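Local coordinates for 6'''-hydroxyparomomycin C oxidase (Microbacterium trichothecenolyticum, PDB 7DVE), which uses FAD and oxygen to oxidise the C3 hydroxyl of the sugar in C-glycosides such as isoorientin and mangiferin, releasing hydrogen peroxide, at residues Pro44-Pro49 against Gln67-Gly72; Glu152-Gly157 against Pro489-Val494; Gly323-Thr328 against Gln347-Pro352; Cys373-Gln378 against Leu400-Ser405. All blocks are in the same frame, centred on the assembly; numbering follows the deposited sequence.

Interaction 1. Residues Pro44-Pro49 against Gln67-Gly72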
loop_
_atom_site.group_PDB
_atom_site.type_symbol
_atom_site.label_atom_id
_atom_site.label_comp_id
_atom_site.label_asym_id
_atom_site.label_seq_id
_atom_site.Cartn_x
_atom_site.Cartn_y
_atom_site.Cartn_z
ATOM N N PRO A 44 15.340 -1.906 9.046
ATOM C CA PRO A 44 15.922 -0.817 9.840
ATOM C C PRO A 44 15.028 0.414 9.852
ATOM O O PRO A 44 14.034 0.520 9.132
ATOM C CB PRO A 44 17.240 -0.517 9.120
ATOM C CG PRO A 44 16.969 -0.921 7.688
ATOM C CD PRO A 44 16.053 -2.108 7.770
ATOM N N THR A 45 15.413 1.364 10.697
ATOM C CA THR A 45 14.925 2.734 10.600
ATOM C C THR A 45 15.804 3.475 9.608
ATOM O O THR A 45 17.012 3.600 9.841
ATOM C CB THR A 45 14.996 3.431 11.960
ATOM O OG1 THR A 45 14.491 2.556 12.973
ATOM C CG2 THR A 45 14.215 4.723 11.947
ATOM N N VAL A 46 15.215 3.995 8.527
ATOM C CA VAL A 46 15.993 4.670 7.491
ATOM C C VAL A 46 15.687 6.157 7.381
ATOM O O VAL A 46 16.299 6.837 6.550
ATOM C CB VAL A 46 15.810 3.989 6.117
ATOM C CG1 VAL A 46 16.188 2.499 6.196
ATOM C CG2 VAL A 46 14.372 4.161 5.618
ATOM N N SER A 47 14.786 6.695 8.204
ATOM C CA SER A 47 14.337 8.076 8.061
ATOM C C SER A 47 13.899 8.625 9.412
ATOM O O SER A 47 13.640 7.870 10.353
ATOM C CB SER A 47 13.188 8.182 7.062
ATOM O OG SER A 47 12.169 7.266 7.405
ATOM N N ASP A 48 13.805 9.961 9.487
ATOM C CA ASP A 48 13.475 10.707 10.706
ATOM C C ASP A 48 12.309 11.657 10.451
ATOM O O ASP A 48 12.370 12.472 9.504
ATOM C CB ASP A 48 14.669 11.521 11.224
ATOM C CG ASP A 48 14.535 11.869 12.685
ATOM O OD1 ASP A 48 14.130 10.978 13.463
ATOM O OD2 ASP A 48 14.832 13.023 13.066
ATOM N N PRO A 49 11.226 11.591 11.257
ATOM C CA PRO A 49 10.950 10.574 12.291
ATOM C C PRO A 49 10.766 9.195 11.686
ATOM O O PRO A 49 10.505 9.116 10.487
ATOM C CB PRO A 49 9.645 11.065 12.944
ATOM C CG PRO A 49 9.050 12.018 11.947
ATOM C CD PRO A 49 10.225 12.670 11.273
ATOM N N GLN A 67 17.256 4.076 0.776
ATOM C CA GLN A 67 16.616 3.150 -0.149
ATOM C C GLN A 67 17.285 1.772 -0.097
ATOM O O GLN A 67 16.610 0.752 0.092
ATOM C CB GLN A 67 16.650 3.732 -1.558
ATOM C CG GLN A 67 15.873 5.016 -1.643
ATOM C CD GLN A 67 15.957 5.673 -2.998
ATOM O OE1 GLN A 67 17.039 5.913 -3.517
ATOM N NE2 GLN A 67 14.810 5.976 -3.575
ATOM N N ARG A 68 18.616 1.726 -0.247
ATOM C CA ARG A 68 19.304 0.438 -0.322
ATOM C C ARG A 68 19.118 -0.363 0.965
ATOM O O ARG A 68 18.924 -1.582 0.923
ATOM C CB ARG A 68 20.792 0.641 -0.628
ATOM N N ARG A 69 19.129 0.321 2.117
ATOM C CA ARG A 69 18.866 -0.317 3.398
ATOM C C ARG A 69 17.445 -0.852 3.520
ATOM O O ARG A 69 17.198 -1.683 4.400
ATOM C CB ARG A 69 19.121 0.661 4.537
ATOM C CG ARG A 69 20.574 0.992 4.750
ATOM C CD ARG A 69 20.669 2.108 5.749
ATOM N NE ARG A 69 20.637 1.582 7.107
ATOM C CZ ARG A 69 20.264 2.276 8.175
ATOM N NH1 ARG A 69 19.843 3.531 8.075
ATOM N NH2 ARG A 69 20.315 1.694 9.373
ATOM N N SER A 70 16.503 -0.381 2.692
ATOM C CA SER A 70 15.154 -0.960 2.721
ATOM C C SER A 70 14.988 -2.238 1.884
ATOM O O SER A 70 13.870 -2.773 1.814
ATOM C CB SER A 70 14.131 0.071 2.231
ATOM O OG SER A 70 14.283 1.311 2.888
ATOM N N GLU A 71 16.039 -2.740 1.236
ATOM C CA GLU A 71 15.867 -3.709 0.156
ATOM C C GLU A 71 16.100 -5.163 0.581
ATOM O O GLU A 71 16.498 -5.989 -0.242
ATOM C CB GLU A 71 16.763 -3.329 -1.019
ATOM C CG GLU A 71 16.170 -2.139 -1.742
ATOM C CD GLU A 71 17.060 -1.532 -2.791
ATOM O OE1 GLU A 71 18.155 -2.065 -3.057
ATOM O OE2 GLU A 71 16.648 -0.511 -3.359
ATOM N N GLY A 72 15.854 -5.497 1.841
ATOM C CA GLY A 72 15.654 -6.874 2.218
ATOM C C GLY A 72 16.863 -7.565 2.813
ATOM O O GLY A 72 17.868 -6.937 3.174
HETATM O O HOH W 1 18.895 5.264 6.166
#

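Interaction 2. Residues Glu152-Gly157 against Pro489-Val494. With FAD (flavin-adenine dinucleotide), chain C.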
loop_
_atom_site.group_PDB
_atom_site.type_symbol
_atom_site.label_atom_id
_atom_site.label_comp_id
_atom_site.label_asym_id
_atom_site.label_seq_id
_atom_site.Cartn_x
_atom_site.Cartn_y
_atom_site.Cartn_z
ATOM N N GLU A 152 -17.602 6.439 6.805
ATOM C CA GLU A 152 -16.961 6.913 8.031
ATOM C C GLU A 152 -15.546 6.343 8.192
ATOM O O GLU A 152 -14.620 7.064 8.598
ATOM C CB GLU A 152 -17.843 6.586 9.243
ATOM C CG GLU A 152 -17.120 6.674 10.580
ATOM C CD GLU A 152 -17.927 6.113 11.730
ATOM O OE1 GLU A 152 -18.849 6.805 12.196
ATOM O OE2 GLU A 152 -17.653 4.975 12.174
ATOM N N LEU A 153 -15.339 5.063 7.847
ATOM C CA LEU A 153 -13.985 4.512 7.930
ATOM C C LEU A 153 -13.045 5.172 6.924
ATOM O O LEU A 153 -11.872 5.424 7.229
ATOM C CB LEU A 153 -14.005 2.999 7.714
ATOM C CG LEU A 153 -14.776 2.232 8.791
ATOM C CD1 LEU A 153 -14.684 0.731 8.519
ATOM C CD2 LEU A 153 -14.259 2.598 10.180
ATOM N N LEU A 154 -13.517 5.432 5.708
ATOM C CA LEU A 154 -12.646 6.075 4.729
ATOM C C LEU A 154 -12.312 7.510 5.153
ATOM O O LEU A 154 -11.172 7.963 4.978
ATOM C CB LEU A 154 -13.287 6.044 3.348
ATOM C CG LEU A 154 -13.529 4.679 2.722
ATOM C CD1 LEU A 154 -14.645 4.792 1.712
ATOM C CD2 LEU A 154 -12.250 4.125 2.038
ATOM N N SER A 155 -13.286 8.239 5.719
ATOM C CA SER A 155 -12.984 9.558 6.284
ATOM C C SER A 155 -11.918 9.465 7.368
ATOM O O SER A 155 -10.961 10.248 7.376
ATOM C CB SER A 155 -14.246 10.208 6.850
ATOM O OG SER A 155 -15.140 10.555 5.810
ATOM N N GLU A 156 -12.049 8.491 8.274
ATOM C CA GLU A 156 -11.031 8.317 9.302
ATOM C C GLU A 156 -9.658 7.989 8.700
ATOM O O GLU A 156 -8.633 8.494 9.171
ATOM C CB GLU A 156 -11.483 7.247 10.286
ATOM C CG GLU A 156 -12.382 7.821 11.349
ATOM C CD GLU A 156 -11.640 8.734 12.298
ATOM O OE1 GLU A 156 -11.524 9.961 12.022
ATOM O OE2 GLU A 156 -11.183 8.207 13.337
ATOM N N GLY A 157 -9.610 7.168 7.648
ATOM C CA GLY A 157 -8.326 6.876 7.018
ATOM C C GLY A 157 -7.707 8.090 6.344
ATOM O O GLY A 157 -6.485 8.284 6.389
ATOM N N PRO A 489 -4.891 0.791 -3.147
ATOM C CA PRO A 489 -5.620 0.148 -2.042
ATOM C C PRO A 489 -5.343 0.698 -0.657
ATOM O O PRO A 489 -6.104 0.395 0.269
ATOM C CB PRO A 489 -5.152 -1.309 -2.130
ATOM C CG PRO A 489 -3.765 -1.185 -2.637
ATOM C CD PRO A 489 -3.794 -0.055 -3.648
ATOM N N THR A 490 -4.270 1.470 -0.476
ATOM C CA THR A 490 -3.807 1.762 0.876
ATOM C C THR A 490 -4.891 2.445 1.715
ATOM O O THR A 490 -5.128 2.054 2.862
ATOM C CB THR A 490 -2.540 2.614 0.841
ATOM O OG1 THR A 490 -1.662 2.117 -0.170
ATOM C CG2 THR A 490 -1.821 2.509 2.197
ATOM N N LEU A 491 -5.543 3.482 1.179
ATOM C CA LEU A 491 -6.575 4.154 1.964
ATOM C C LEU A 491 -7.607 3.153 2.463
ATOM O O LEU A 491 -8.049 3.231 3.618
ATOM C CB LEU A 491 -7.269 5.245 1.154
ATOM C CG LEU A 491 -8.399 5.984 1.925
ATOM C CD1 LEU A 491 -7.941 6.514 3.292
ATOM C CD2 LEU A 491 -8.934 7.157 1.120
ATOM N N THR A 492 -7.980 2.186 1.608
ATOM C CA THR A 492 -8.997 1.215 2.001
ATOM C C THR A 492 -8.477 0.259 3.070
ATOM O O THR A 492 -9.192 -0.042 4.041
ATOM C CB THR A 492 -9.488 0.430 0.787
ATOM O OG1 THR A 492 -10.051 1.351 -0.154
ATOM C CG2 THR A 492 -10.568 -0.559 1.224
ATOM N N GLY A 493 -7.244 -0.241 2.892
ATOM C CA GLY A 493 -6.616 -1.054 3.928
ATOM C C GLY A 493 -6.545 -0.345 5.270
ATOM O O GLY A 493 -6.863 -0.934 6.306
ATOM N N VAL A 494 -6.160 0.938 5.264
ATOM C CA VAL A 494 -6.128 1.728 6.495
ATOM C C VAL A 494 -7.535 1.868 7.102
ATOM O O VAL A 494 -7.707 1.757 8.321
ATOM C CB VAL A 494 -5.455 3.090 6.227
ATOM C CG1 VAL A 494 -5.797 4.117 7.328
ATOM C CG2 VAL A 494 -3.932 2.901 6.114
HETATM P PA FAD C . 3.808 -2.433 4.026
HETATM O O1A FAD C . 4.572 -3.399 3.200
HETATM O O2A FAD C . 3.703 -1.027 3.571
HETATM O O5B FAD C . 4.523 -2.554 5.467
HETATM C C5B FAD C . 4.637 -3.840 6.082
HETATM C C4B FAD C . 5.830 -3.864 7.003
HETATM O O4B FAD C . 5.812 -5.182 7.628
HETATM C C3B FAD C . 7.149 -3.802 6.206
HETATM O O3B FAD C . 7.958 -2.744 6.758
HETATM C C2B FAD C . 7.761 -5.175 6.520
HETATM O O2B FAD C . 9.183 -5.108 6.650
HETATM C C1B FAD C . 7.172 -5.501 7.877
HETATM N N9A FAD C . 7.267 -6.978 8.164
HETATM C C8A FAD C . 6.825 -7.895 7.289
HETATM N N7A FAD C . 7.026 -9.111 7.810
HETATM C C5A FAD C . 7.600 -8.960 9.005
HETATM C C6A FAD C . 7.982 -9.860 9.922
HETATM N N6A FAD C . 7.781 -11.140 9.610
HETATM N N1A FAD C . 8.537 -9.504 11.097
HETATM C C2A FAD C . 8.713 -8.142 11.350
HETATM N N3A FAD C . 8.293 -7.213 10.381
HETATM C C4A FAD C . 7.746 -7.640 9.230
HETATM N N1 FAD C . -0.214 2.676 -2.713
HETATM C C2 FAD C . -1.307 3.513 -2.863
HETATM O O2 FAD C . -2.328 3.239 -2.244
HETATM N N3 FAD C . -1.234 4.627 -3.715
HETATM C C4 FAD C . -0.026 4.927 -4.383
HETATM O O4 FAD C . 0.034 5.923 -5.110
HETATM C C4X FAD C . 1.062 4.075 -4.220
HETATM N N5 FAD C . 2.233 4.270 -4.875
HETATM C C5X FAD C . 3.313 3.491 -4.577
HETATM C C6 FAD C . 4.575 3.762 -5.138
HETATM C C7 FAD C . 5.705 3.020 -4.808
HETATM C C7M FAD C . 7.082 3.352 -5.437
HETATM C C8 FAD C . 5.586 1.967 -3.900
HETATM C C8M FAD C . 6.828 1.135 -3.528
HETATM C C9 FAD C . 4.332 1.682 -3.341
HETATM C C9A FAD C . 3.189 2.431 -3.677
HETATM N N10 FAD C . 1.974 2.148 -3.155
HETATM C C10 FAD C . 0.943 2.965 -3.379
HETATM C "C1'" FAD C . 1.720 0.958 -2.295
HETATM C "C2'" FAD C . 1.745 1.225 -0.785
HETATM O "O2'" FAD C . 3.090 1.563 -0.406
HETATM C "C3'" FAD C . 1.210 -0.019 -0.001
HETATM O "O3'" FAD C . -0.146 -0.290 -0.384
HETATM C "C4'" FAD C . 1.183 0.241 1.506
HETATM O "O4'" FAD C . 2.487 0.579 1.954
HETATM C "C5'" FAD C . 0.705 -1.027 2.265
HETATM O "O5'" FAD C . 0.888 -0.860 3.686
HETATM P P FAD C . 1.042 -2.093 4.721
HETATM O O1P FAD C . 1.459 -1.638 6.076
HETATM O O2P FAD C . -0.200 -2.880 4.572
HETATM O O3P FAD C . 2.318 -2.982 4.272
#

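Interaction 3. Residues Gly323-Thr328 against Gln347-Pro352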
loop_
_atom_site.group_PDB
_atom_site.type_symbol
_atom_site.label_atom_id
_atom_site.label_comp_id
_atom_site.label_asym_id
_atom_site.label_seq_id
_atom_site.Cartn_x
_atom_site.Cartn_y
_atom_site.Cartn_z
ATOM N N GLY A 323 11.565 16.769 -1.050
ATOM C CA GLY A 323 10.197 16.853 -1.493
ATOM C C GLY A 323 10.028 16.877 -3.003
ATOM O O GLY A 323 10.873 16.408 -3.791
ATOM N N LEU A 324 8.892 17.431 -3.410
ATOM C CA LEU A 324 8.419 17.321 -4.775
ATOM C C LEU A 324 8.446 18.675 -5.460
ATOM O O LEU A 324 8.439 19.730 -4.824
ATOM C CB LEU A 324 6.996 16.764 -4.830
ATOM C CG LEU A 324 6.618 15.592 -3.932
ATOM C CD1 LEU A 324 5.076 15.402 -3.870
ATOM C CD2 LEU A 324 7.309 14.370 -4.429
ATOM N N SER A 325 8.483 18.620 -6.780
ATOM C CA SER A 325 8.242 19.799 -7.577
ATOM C C SER A 325 6.740 20.030 -7.691
ATOM O O SER A 325 5.918 19.172 -7.344
ATOM C CB SER A 325 8.834 19.619 -8.958
ATOM O OG SER A 325 8.104 18.564 -9.576
ATOM N N GLU A 326 6.375 21.194 -8.218
ATOM C CA GLU A 326 4.975 21.582 -8.306
ATOM C C GLU A 326 4.729 21.939 -9.753
ATOM O O GLU A 326 4.846 23.103 -10.134
ATOM C CB GLU A 326 4.660 22.725 -7.325
ATOM C CG GLU A 326 4.898 22.218 -5.873
ATOM C CD GLU A 326 4.482 23.170 -4.784
ATOM O OE1 GLU A 326 3.590 24.010 -5.012
ATOM O OE2 GLU A 326 5.062 23.067 -3.685
ATOM N N TYR A 327 4.425 20.924 -10.556
ATOM C CA TYR A 327 4.082 21.146 -11.953
ATOM C C TYR A 327 2.595 20.868 -12.124
ATOM O O TYR A 327 1.782 21.644 -11.621
ATOM C CB TYR A 327 4.962 20.297 -12.891
ATOM C CG TYR A 327 6.443 20.652 -12.778
ATOM C CD1 TYR A 327 6.878 21.972 -12.877
ATOM C CD2 TYR A 327 7.400 19.674 -12.560
ATOM C CE1 TYR A 327 8.216 22.296 -12.757
ATOM C CE2 TYR A 327 8.743 19.995 -12.443
ATOM C CZ TYR A 327 9.141 21.293 -12.540
ATOM O OH TYR A 327 10.474 21.594 -12.407
ATOM N N THR A 328 2.218 19.791 -12.810
ATOM C CA THR A 328 0.809 19.541 -13.092
ATOM C C THR A 328 0.098 18.777 -11.984
ATOM O O THR A 328 -1.133 18.700 -12.009
ATOM C CB THR A 328 0.623 18.757 -14.414
ATOM O OG1 THR A 328 1.357 17.532 -14.366
ATOM C CG2 THR A 328 1.052 19.576 -15.624
ATOM N N GLN A 347 2.528 14.241 -12.871
ATOM C CA GLN A 347 3.865 14.774 -13.072
ATOM C C GLN A 347 4.862 13.680 -12.721
ATOM O O GLN A 347 4.590 12.824 -11.876
ATOM C CB GLN A 347 4.097 16.034 -12.205
ATOM C CG GLN A 347 3.832 15.894 -10.702
ATOM C CD GLN A 347 4.037 17.218 -9.930
ATOM O OE1 GLN A 347 3.355 18.222 -10.168
ATOM N NE2 GLN A 347 4.989 17.212 -9.007
ATOM N N LEU A 348 6.036 13.716 -13.355
ATOM C CA LEU A 348 6.899 12.534 -13.340
ATOM C C LEU A 348 7.437 12.211 -11.946
ATOM O O LEU A 348 7.635 11.033 -11.627
ATOM C CB LEU A 348 8.054 12.705 -14.312
ATOM C CG LEU A 348 7.626 12.983 -15.748
ATOM C CD1 LEU A 348 8.866 13.236 -16.626
ATOM C CD2 LEU A 348 6.783 11.846 -16.273
ATOM N N ASP A 349 7.685 13.221 -11.096
ATOM C CA ASP A 349 8.236 12.874 -9.787
ATOM C C ASP A 349 7.172 12.329 -8.836
ATOM O O ASP A 349 7.502 11.985 -7.695
ATOM C CB ASP A 349 9.000 14.077 -9.180
ATOM C CG ASP A 349 8.097 15.217 -8.730
ATOM O OD1 ASP A 349 6.872 15.159 -8.958
ATOM O OD2 ASP A 349 8.634 16.233 -8.217
ATOM N N ALA A 350 5.925 12.228 -9.292
ATOM C CA ALA A 350 4.844 11.552 -8.582
ATOM C C ALA A 350 4.426 10.270 -9.269
ATOM O O ALA A 350 3.338 9.760 -8.982
ATOM C CB ALA A 350 3.614 12.453 -8.452
ATOM N N SER A 351 5.229 9.768 -10.210
ATOM C CA SER A 351 4.795 8.498 -10.775
ATOM C C SER A 351 5.504 7.339 -10.074
ATOM O O SER A 351 6.663 7.471 -9.692
ATOM C CB SER A 351 5.074 8.442 -12.276
ATOM O OG SER A 351 5.230 7.099 -12.725
ATOM N N PRO A 352 4.842 6.202 -9.851
ATOM C CA PRO A 352 5.524 5.062 -9.225
ATOM C C PRO A 352 6.449 4.330 -10.167
ATOM O O PRO A 352 7.229 3.490 -9.720
ATOM C CB PRO A 352 4.362 4.149 -8.791
ATOM C CG PRO A 352 3.245 4.497 -9.716
ATOM C CD PRO A 352 3.396 5.968 -10.019
#

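Interaction 4. Residues Cys373-Gln378 against Leu400-Ser405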
loop_
_atom_site.group_PDB
_atom_site.type_symbol
_atom_site.label_atom_id
_atom_site.label_comp_id
_atom_site.label_asym_id
_atom_site.label_seq_id
_atom_site.Cartn_x
_atom_site.Cartn_y
_atom_site.Cartn_z
ATOM N N CYS A 373 -6.234 -2.215 -13.847
ATOM C CA CYS A 373 -7.349 -3.127 -14.035
ATOM C C CYS A 373 -7.716 -3.834 -12.737
ATOM O O CYS A 373 -6.867 -4.051 -11.865
ATOM C CB CYS A 373 -7.000 -4.177 -15.085
ATOM S SG CYS A 373 -6.743 -3.462 -16.679
ATOM N N ALA A 374 -8.998 -4.193 -12.628
ATOM C CA ALA A 374 -9.462 -5.109 -11.598
ATOM C C ALA A 374 -9.222 -6.552 -12.046
ATOM O O ALA A 374 -9.363 -6.879 -13.226
ATOM C CB ALA A 374 -10.947 -4.890 -11.324
ATOM N N LYS A 375 -8.842 -7.408 -11.101
ATOM C CA LYS A 375 -8.534 -8.794 -11.408
ATOM C C LYS A 375 -9.805 -9.640 -11.404
ATOM O O LYS A 375 -10.716 -9.417 -10.601
ATOM C CB LYS A 375 -7.541 -9.357 -10.391
ATOM C CG LYS A 375 -7.024 -10.780 -10.723
ATOM C CD LYS A 375 -6.348 -10.898 -12.091
ATOM C CE LYS A 375 -5.702 -12.297 -12.299
ATOM N NZ LYS A 375 -6.684 -13.446 -12.416
ATOM N N ASP A 376 -9.878 -10.582 -12.338
ATOM C CA ASP A 376 -10.824 -11.686 -12.249
ATOM C C ASP A 376 -10.360 -12.604 -11.126
ATOM O O ASP A 376 -9.396 -13.362 -11.294
ATOM C CB ASP A 376 -10.877 -12.424 -13.584
ATOM C CG ASP A 376 -11.819 -13.626 -13.568
ATOM O OD1 ASP A 376 -12.254 -14.054 -12.482
ATOM O OD2 ASP A 376 -12.131 -14.137 -14.660
ATOM N N LEU A 377 -11.033 -12.551 -9.984
ATOM C CA LEU A 377 -10.558 -13.277 -8.813
ATOM C C LEU A 377 -10.679 -14.786 -8.999
ATOM O O LEU A 377 -11.664 -15.292 -9.542
ATOM C CB LEU A 377 -11.324 -12.827 -7.572
ATOM C CG LEU A 377 -11.211 -11.319 -7.284
ATOM C CD1 LEU A 377 -11.931 -10.984 -6.012
ATOM C CD2 LEU A 377 -9.783 -10.909 -7.176
ATOM N N GLN A 378 -9.657 -15.505 -8.548
ATOM C CA GLN A 378 -9.582 -16.948 -8.709
ATOM C C GLN A 378 -9.101 -17.577 -7.413
ATOM O O GLN A 378 -8.268 -17.003 -6.708
ATOM C CB GLN A 378 -8.645 -17.328 -9.862
ATOM C CG GLN A 378 -9.144 -16.877 -11.226
ATOM C CD GLN A 378 -8.147 -17.147 -12.343
ATOM O OE1 GLN A 378 -6.985 -16.739 -12.278
ATOM N NE2 GLN A 378 -8.606 -17.821 -13.378
ATOM N N LEU A 400 4.428 -18.487 -5.954
ATOM C CA LEU A 400 3.319 -17.666 -6.409
ATOM C C LEU A 400 2.614 -18.385 -7.551
ATOM O O LEU A 400 3.264 -18.827 -8.509
ATOM C CB LEU A 400 3.808 -16.284 -6.854
ATOM C CG LEU A 400 4.264 -15.276 -5.779
ATOM C CD1 LEU A 400 4.445 -13.875 -6.375
ATOM C CD2 LEU A 400 3.318 -15.244 -4.589
ATOM N N HIS A 401 1.293 -18.519 -7.438
ATOM C CA HIS A 401 0.459 -19.114 -8.477
ATOM C C HIS A 401 -0.465 -18.026 -9.009
ATOM O O HIS A 401 -1.254 -17.456 -8.249
ATOM C CB HIS A 401 -0.359 -20.286 -7.935
ATOM C CG HIS A 401 0.455 -21.479 -7.531
ATOM N ND1 HIS A 401 0.770 -22.493 -8.410
ATOM C CD2 HIS A 401 0.953 -21.858 -6.329
ATOM C CE1 HIS A 401 1.459 -23.427 -7.778
ATOM N NE2 HIS A 401 1.584 -23.068 -6.515
ATOM N N TYR A 402 -0.396 -17.761 -10.309
ATOM C CA TYR A 402 -1.106 -16.608 -10.838
ATOM C C TYR A 402 -1.351 -16.790 -12.325
ATOM O O TYR A 402 -0.409 -16.992 -13.099
ATOM C CB TYR A 402 -0.320 -15.342 -10.590
ATOM C CG TYR A 402 -1.154 -14.091 -10.568
ATOM C CD1 TYR A 402 -1.954 -13.777 -9.466
ATOM C CD2 TYR A 402 -1.138 -13.211 -11.646
ATOM C CE1 TYR A 402 -2.708 -12.620 -9.446
ATOM C CE2 TYR A 402 -1.896 -12.066 -11.637
ATOM C CZ TYR A 402 -2.672 -11.764 -10.536
ATOM O OH TYR A 402 -3.417 -10.602 -10.534
ATOM N N THR A 403 -2.612 -16.691 -12.717
ATOM C CA THR A 403 -3.025 -16.868 -14.096
ATOM C C THR A 403 -3.962 -15.728 -14.477
ATOM O O THR A 403 -4.801 -15.300 -13.681
ATOM C CB THR A 403 -3.697 -18.256 -14.313
ATOM O OG1 THR A 403 -4.766 -18.473 -13.359
ATOM C CG2 THR A 403 -2.660 -19.374 -14.174
ATOM N N LEU A 404 -3.769 -15.215 -15.686
ATOM C CA LEU A 404 -4.695 -14.289 -16.314
ATOM C C LEU A 404 -5.790 -15.083 -17.014
ATOM O O LEU A 404 -5.500 -15.923 -17.870
ATOM C CB LEU A 404 -3.950 -13.407 -17.316
ATOM C CG LEU A 404 -2.902 -12.439 -16.743
ATOM C CD1 LEU A 404 -2.542 -11.332 -17.730
ATOM C CD2 LEU A 404 -3.359 -11.860 -15.421
ATOM N N SER A 405 -7.043 -14.830 -16.646
ATOM C CA SER A 405 -8.149 -15.412 -17.389
ATOM C C SER A 405 -8.405 -14.588 -18.652
ATOM O O SER A 405 -7.842 -13.504 -18.845
ATOM C CB SER A 405 -9.405 -15.486 -16.518
ATOM O OG SER A 405 -9.975 -14.199 -16.341
#

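Interaction 1. Residues Pro44-Pro49 against Gln67-Gly72
Val46 and Arg69 bring the two backbones nearest, their CA atoms 7.1 Å apart, where the irregular run Pro44-Pro49 passes the last turn of helix 60-69 and the loop after it. Arg69 carries most of the contact. Val46 CG1 lies 3.8 Å from Arg69 CB, and Pro44 CG sits 3.4 Å from the carbonyl oxygen Arg69 O. A bend at chi3 (85°) folds the arginine back over the loop, so that Pro44 CB and Val46 CG1 both lie over one face of its guanidinium, with Pro44 CB 3.8 Å from Arg69 NH2. At the edge of that group, in its plane, a water accepts from Arg69 NH1 at 2.7 Å and donates to Val46 O at 3.1 Å. Deeper in, Val46 CG2 meets Ser70 OG, whose hydroxyl is hydrogen-bonded to Ala66 O; Ser70 also touches the FAD-binding Asn120. The loop after Rossmann strand 37-40 is thus held here by apolar packing and a water bridge.

Interaction 2. Residues Glu152-Gly157 against Pro489-Val494
The FAD site of this GMC oxidoreductase borders the contact: the N-terminal part of helix 490-510 lies beside the flavin and packs against helix 149-161. Leu491 reaches furthest across, its CD1 lying 3.4 Å from Gly157 C. With CG anti to the backbone N (chi1 179°), the leucine swings its end over the glycine backbone, while Val494 CG1 comes within 3.8 Å of Gly157 CA. A side chain at Gly157 would point at this pair, and a beta carbon there would clash with Leu491 CD1, so the glycine permits the close approach. Leu154 CD2 adds an apolar contact with Leu491 CG at 4.3 Å and lies alongside Thr492. The two helix segments approach to 8.5 Å between axes, at 109° between their directions, a steep crossing whose touching residues are all buried. In the Rossmann-type FAD domain, helix 490-510 also faces helix 19-31, where Val494 touches Pro19 and Thr23. On the flavin side, Thr490 N donates to FAD O2 at 3.2 Å; Thr490 OG1 is modelled doubtfully close to the same oxygen and accepts from the ribityl hydroxyl FAD O3' at 2.9 Å. Pro489 touches His444, the inferred proton acceptor.

Interaction 3. Residues Gly323-Thr328 against Gln347-Pro352
Gln347 and Asp349 reach from segment 347-352, next to strand 341-347 of the large antiparallel sheet, to the backbone of the loop leading into strand 330-333, the neighbouring strand of that sheet. Gln347 NE2 donates to Ser325 O at 2.7 Å, the acceptor lying in the amide plane although the donor stands above the carbonyl plane. Its OE1 takes Tyr327 N at 2.9 Å, from above the amide's carbonyl plane, and also Gly329 N. CG sits between the backbone N and carbonyl carbon (chi1 54°), and the chain runs extended from there to the loop. An alanine here would probably leave Ser325 O and Tyr327 N without these mates. Asp349 OD2 is gripped twice by Ser325: by its N at 2.8 Å, nearly along the C-O axis, and by its OG. Further out, Leu324 CB lies beside Asp349 OD2, and Leu324 itself touches Trp212 of strand 210-212. A bond within the segment ties amide to carboxylate: Gln347 NE2 donates to Asp349 OD1 at 2.8 Å, on its syn lone pair, with an N-H...acceptor angle of 160°.

Interaction 4. Residues Cys373-Gln378 against Leu400-Ser405
Lys375 and Thr403 join the loop after strand 366-373 of the large antiparallel sheet to the segment running from strand 396-401 into helix 406-424, with Ser405 at the helix N-cap. Lys375 NZ donates to Thr403 O at 2.9 Å, in the carbonyl plane and with a C=O...donor angle of 159°, and to its neighbour's carbonyl Asp376 O at 2.9 Å. NZ also forms salt bridges with Asp381 and with Asp408, which in turn accepts from Ser405 N through OD2 and from Asp376 N through OD1. Bends at chi2 (57°) and chi4 (68°) carry the chain past Tyr402, where Lys375 CD lies 3.3 Å from Tyr402 OH; that hydroxyl is hydrogen-bonded to Asp297 N. A methionine in its place would probably leave Thr403 O and the two aspartates without the ammonium that gathers them. The carboxylate of Asp376 is likewise shared: OD2 is salt-bridged to Arg407 NE, and Ser405 OG donates to that same oxygen, Asp376 OD2, at 2.7 Å, from above the carboxylate plane.

Overall arrangement
From the N terminus, interaction 1 closes first, a short loop between Rossmann strand 37-40 and the end of helix 60-69. Interaction 2 then opens at helix 149-161 and closes only at helix 490-510, spanning 331 residues. Within that long excursion lie interactions 3 and 4, one after the other, each closing a loop of about twenty residues; no two contacts cross. Interaction 3 ties loops of the large antiparallel sheet, and interaction 4 ties the loop after strand 366-373 of that sheet to the start of helix 406-424. Interactions 1 and 4 are farthest apart, about 32 Å between centres, on opposite sides of the chain's centre, while interaction 2 reaches the flavin itself.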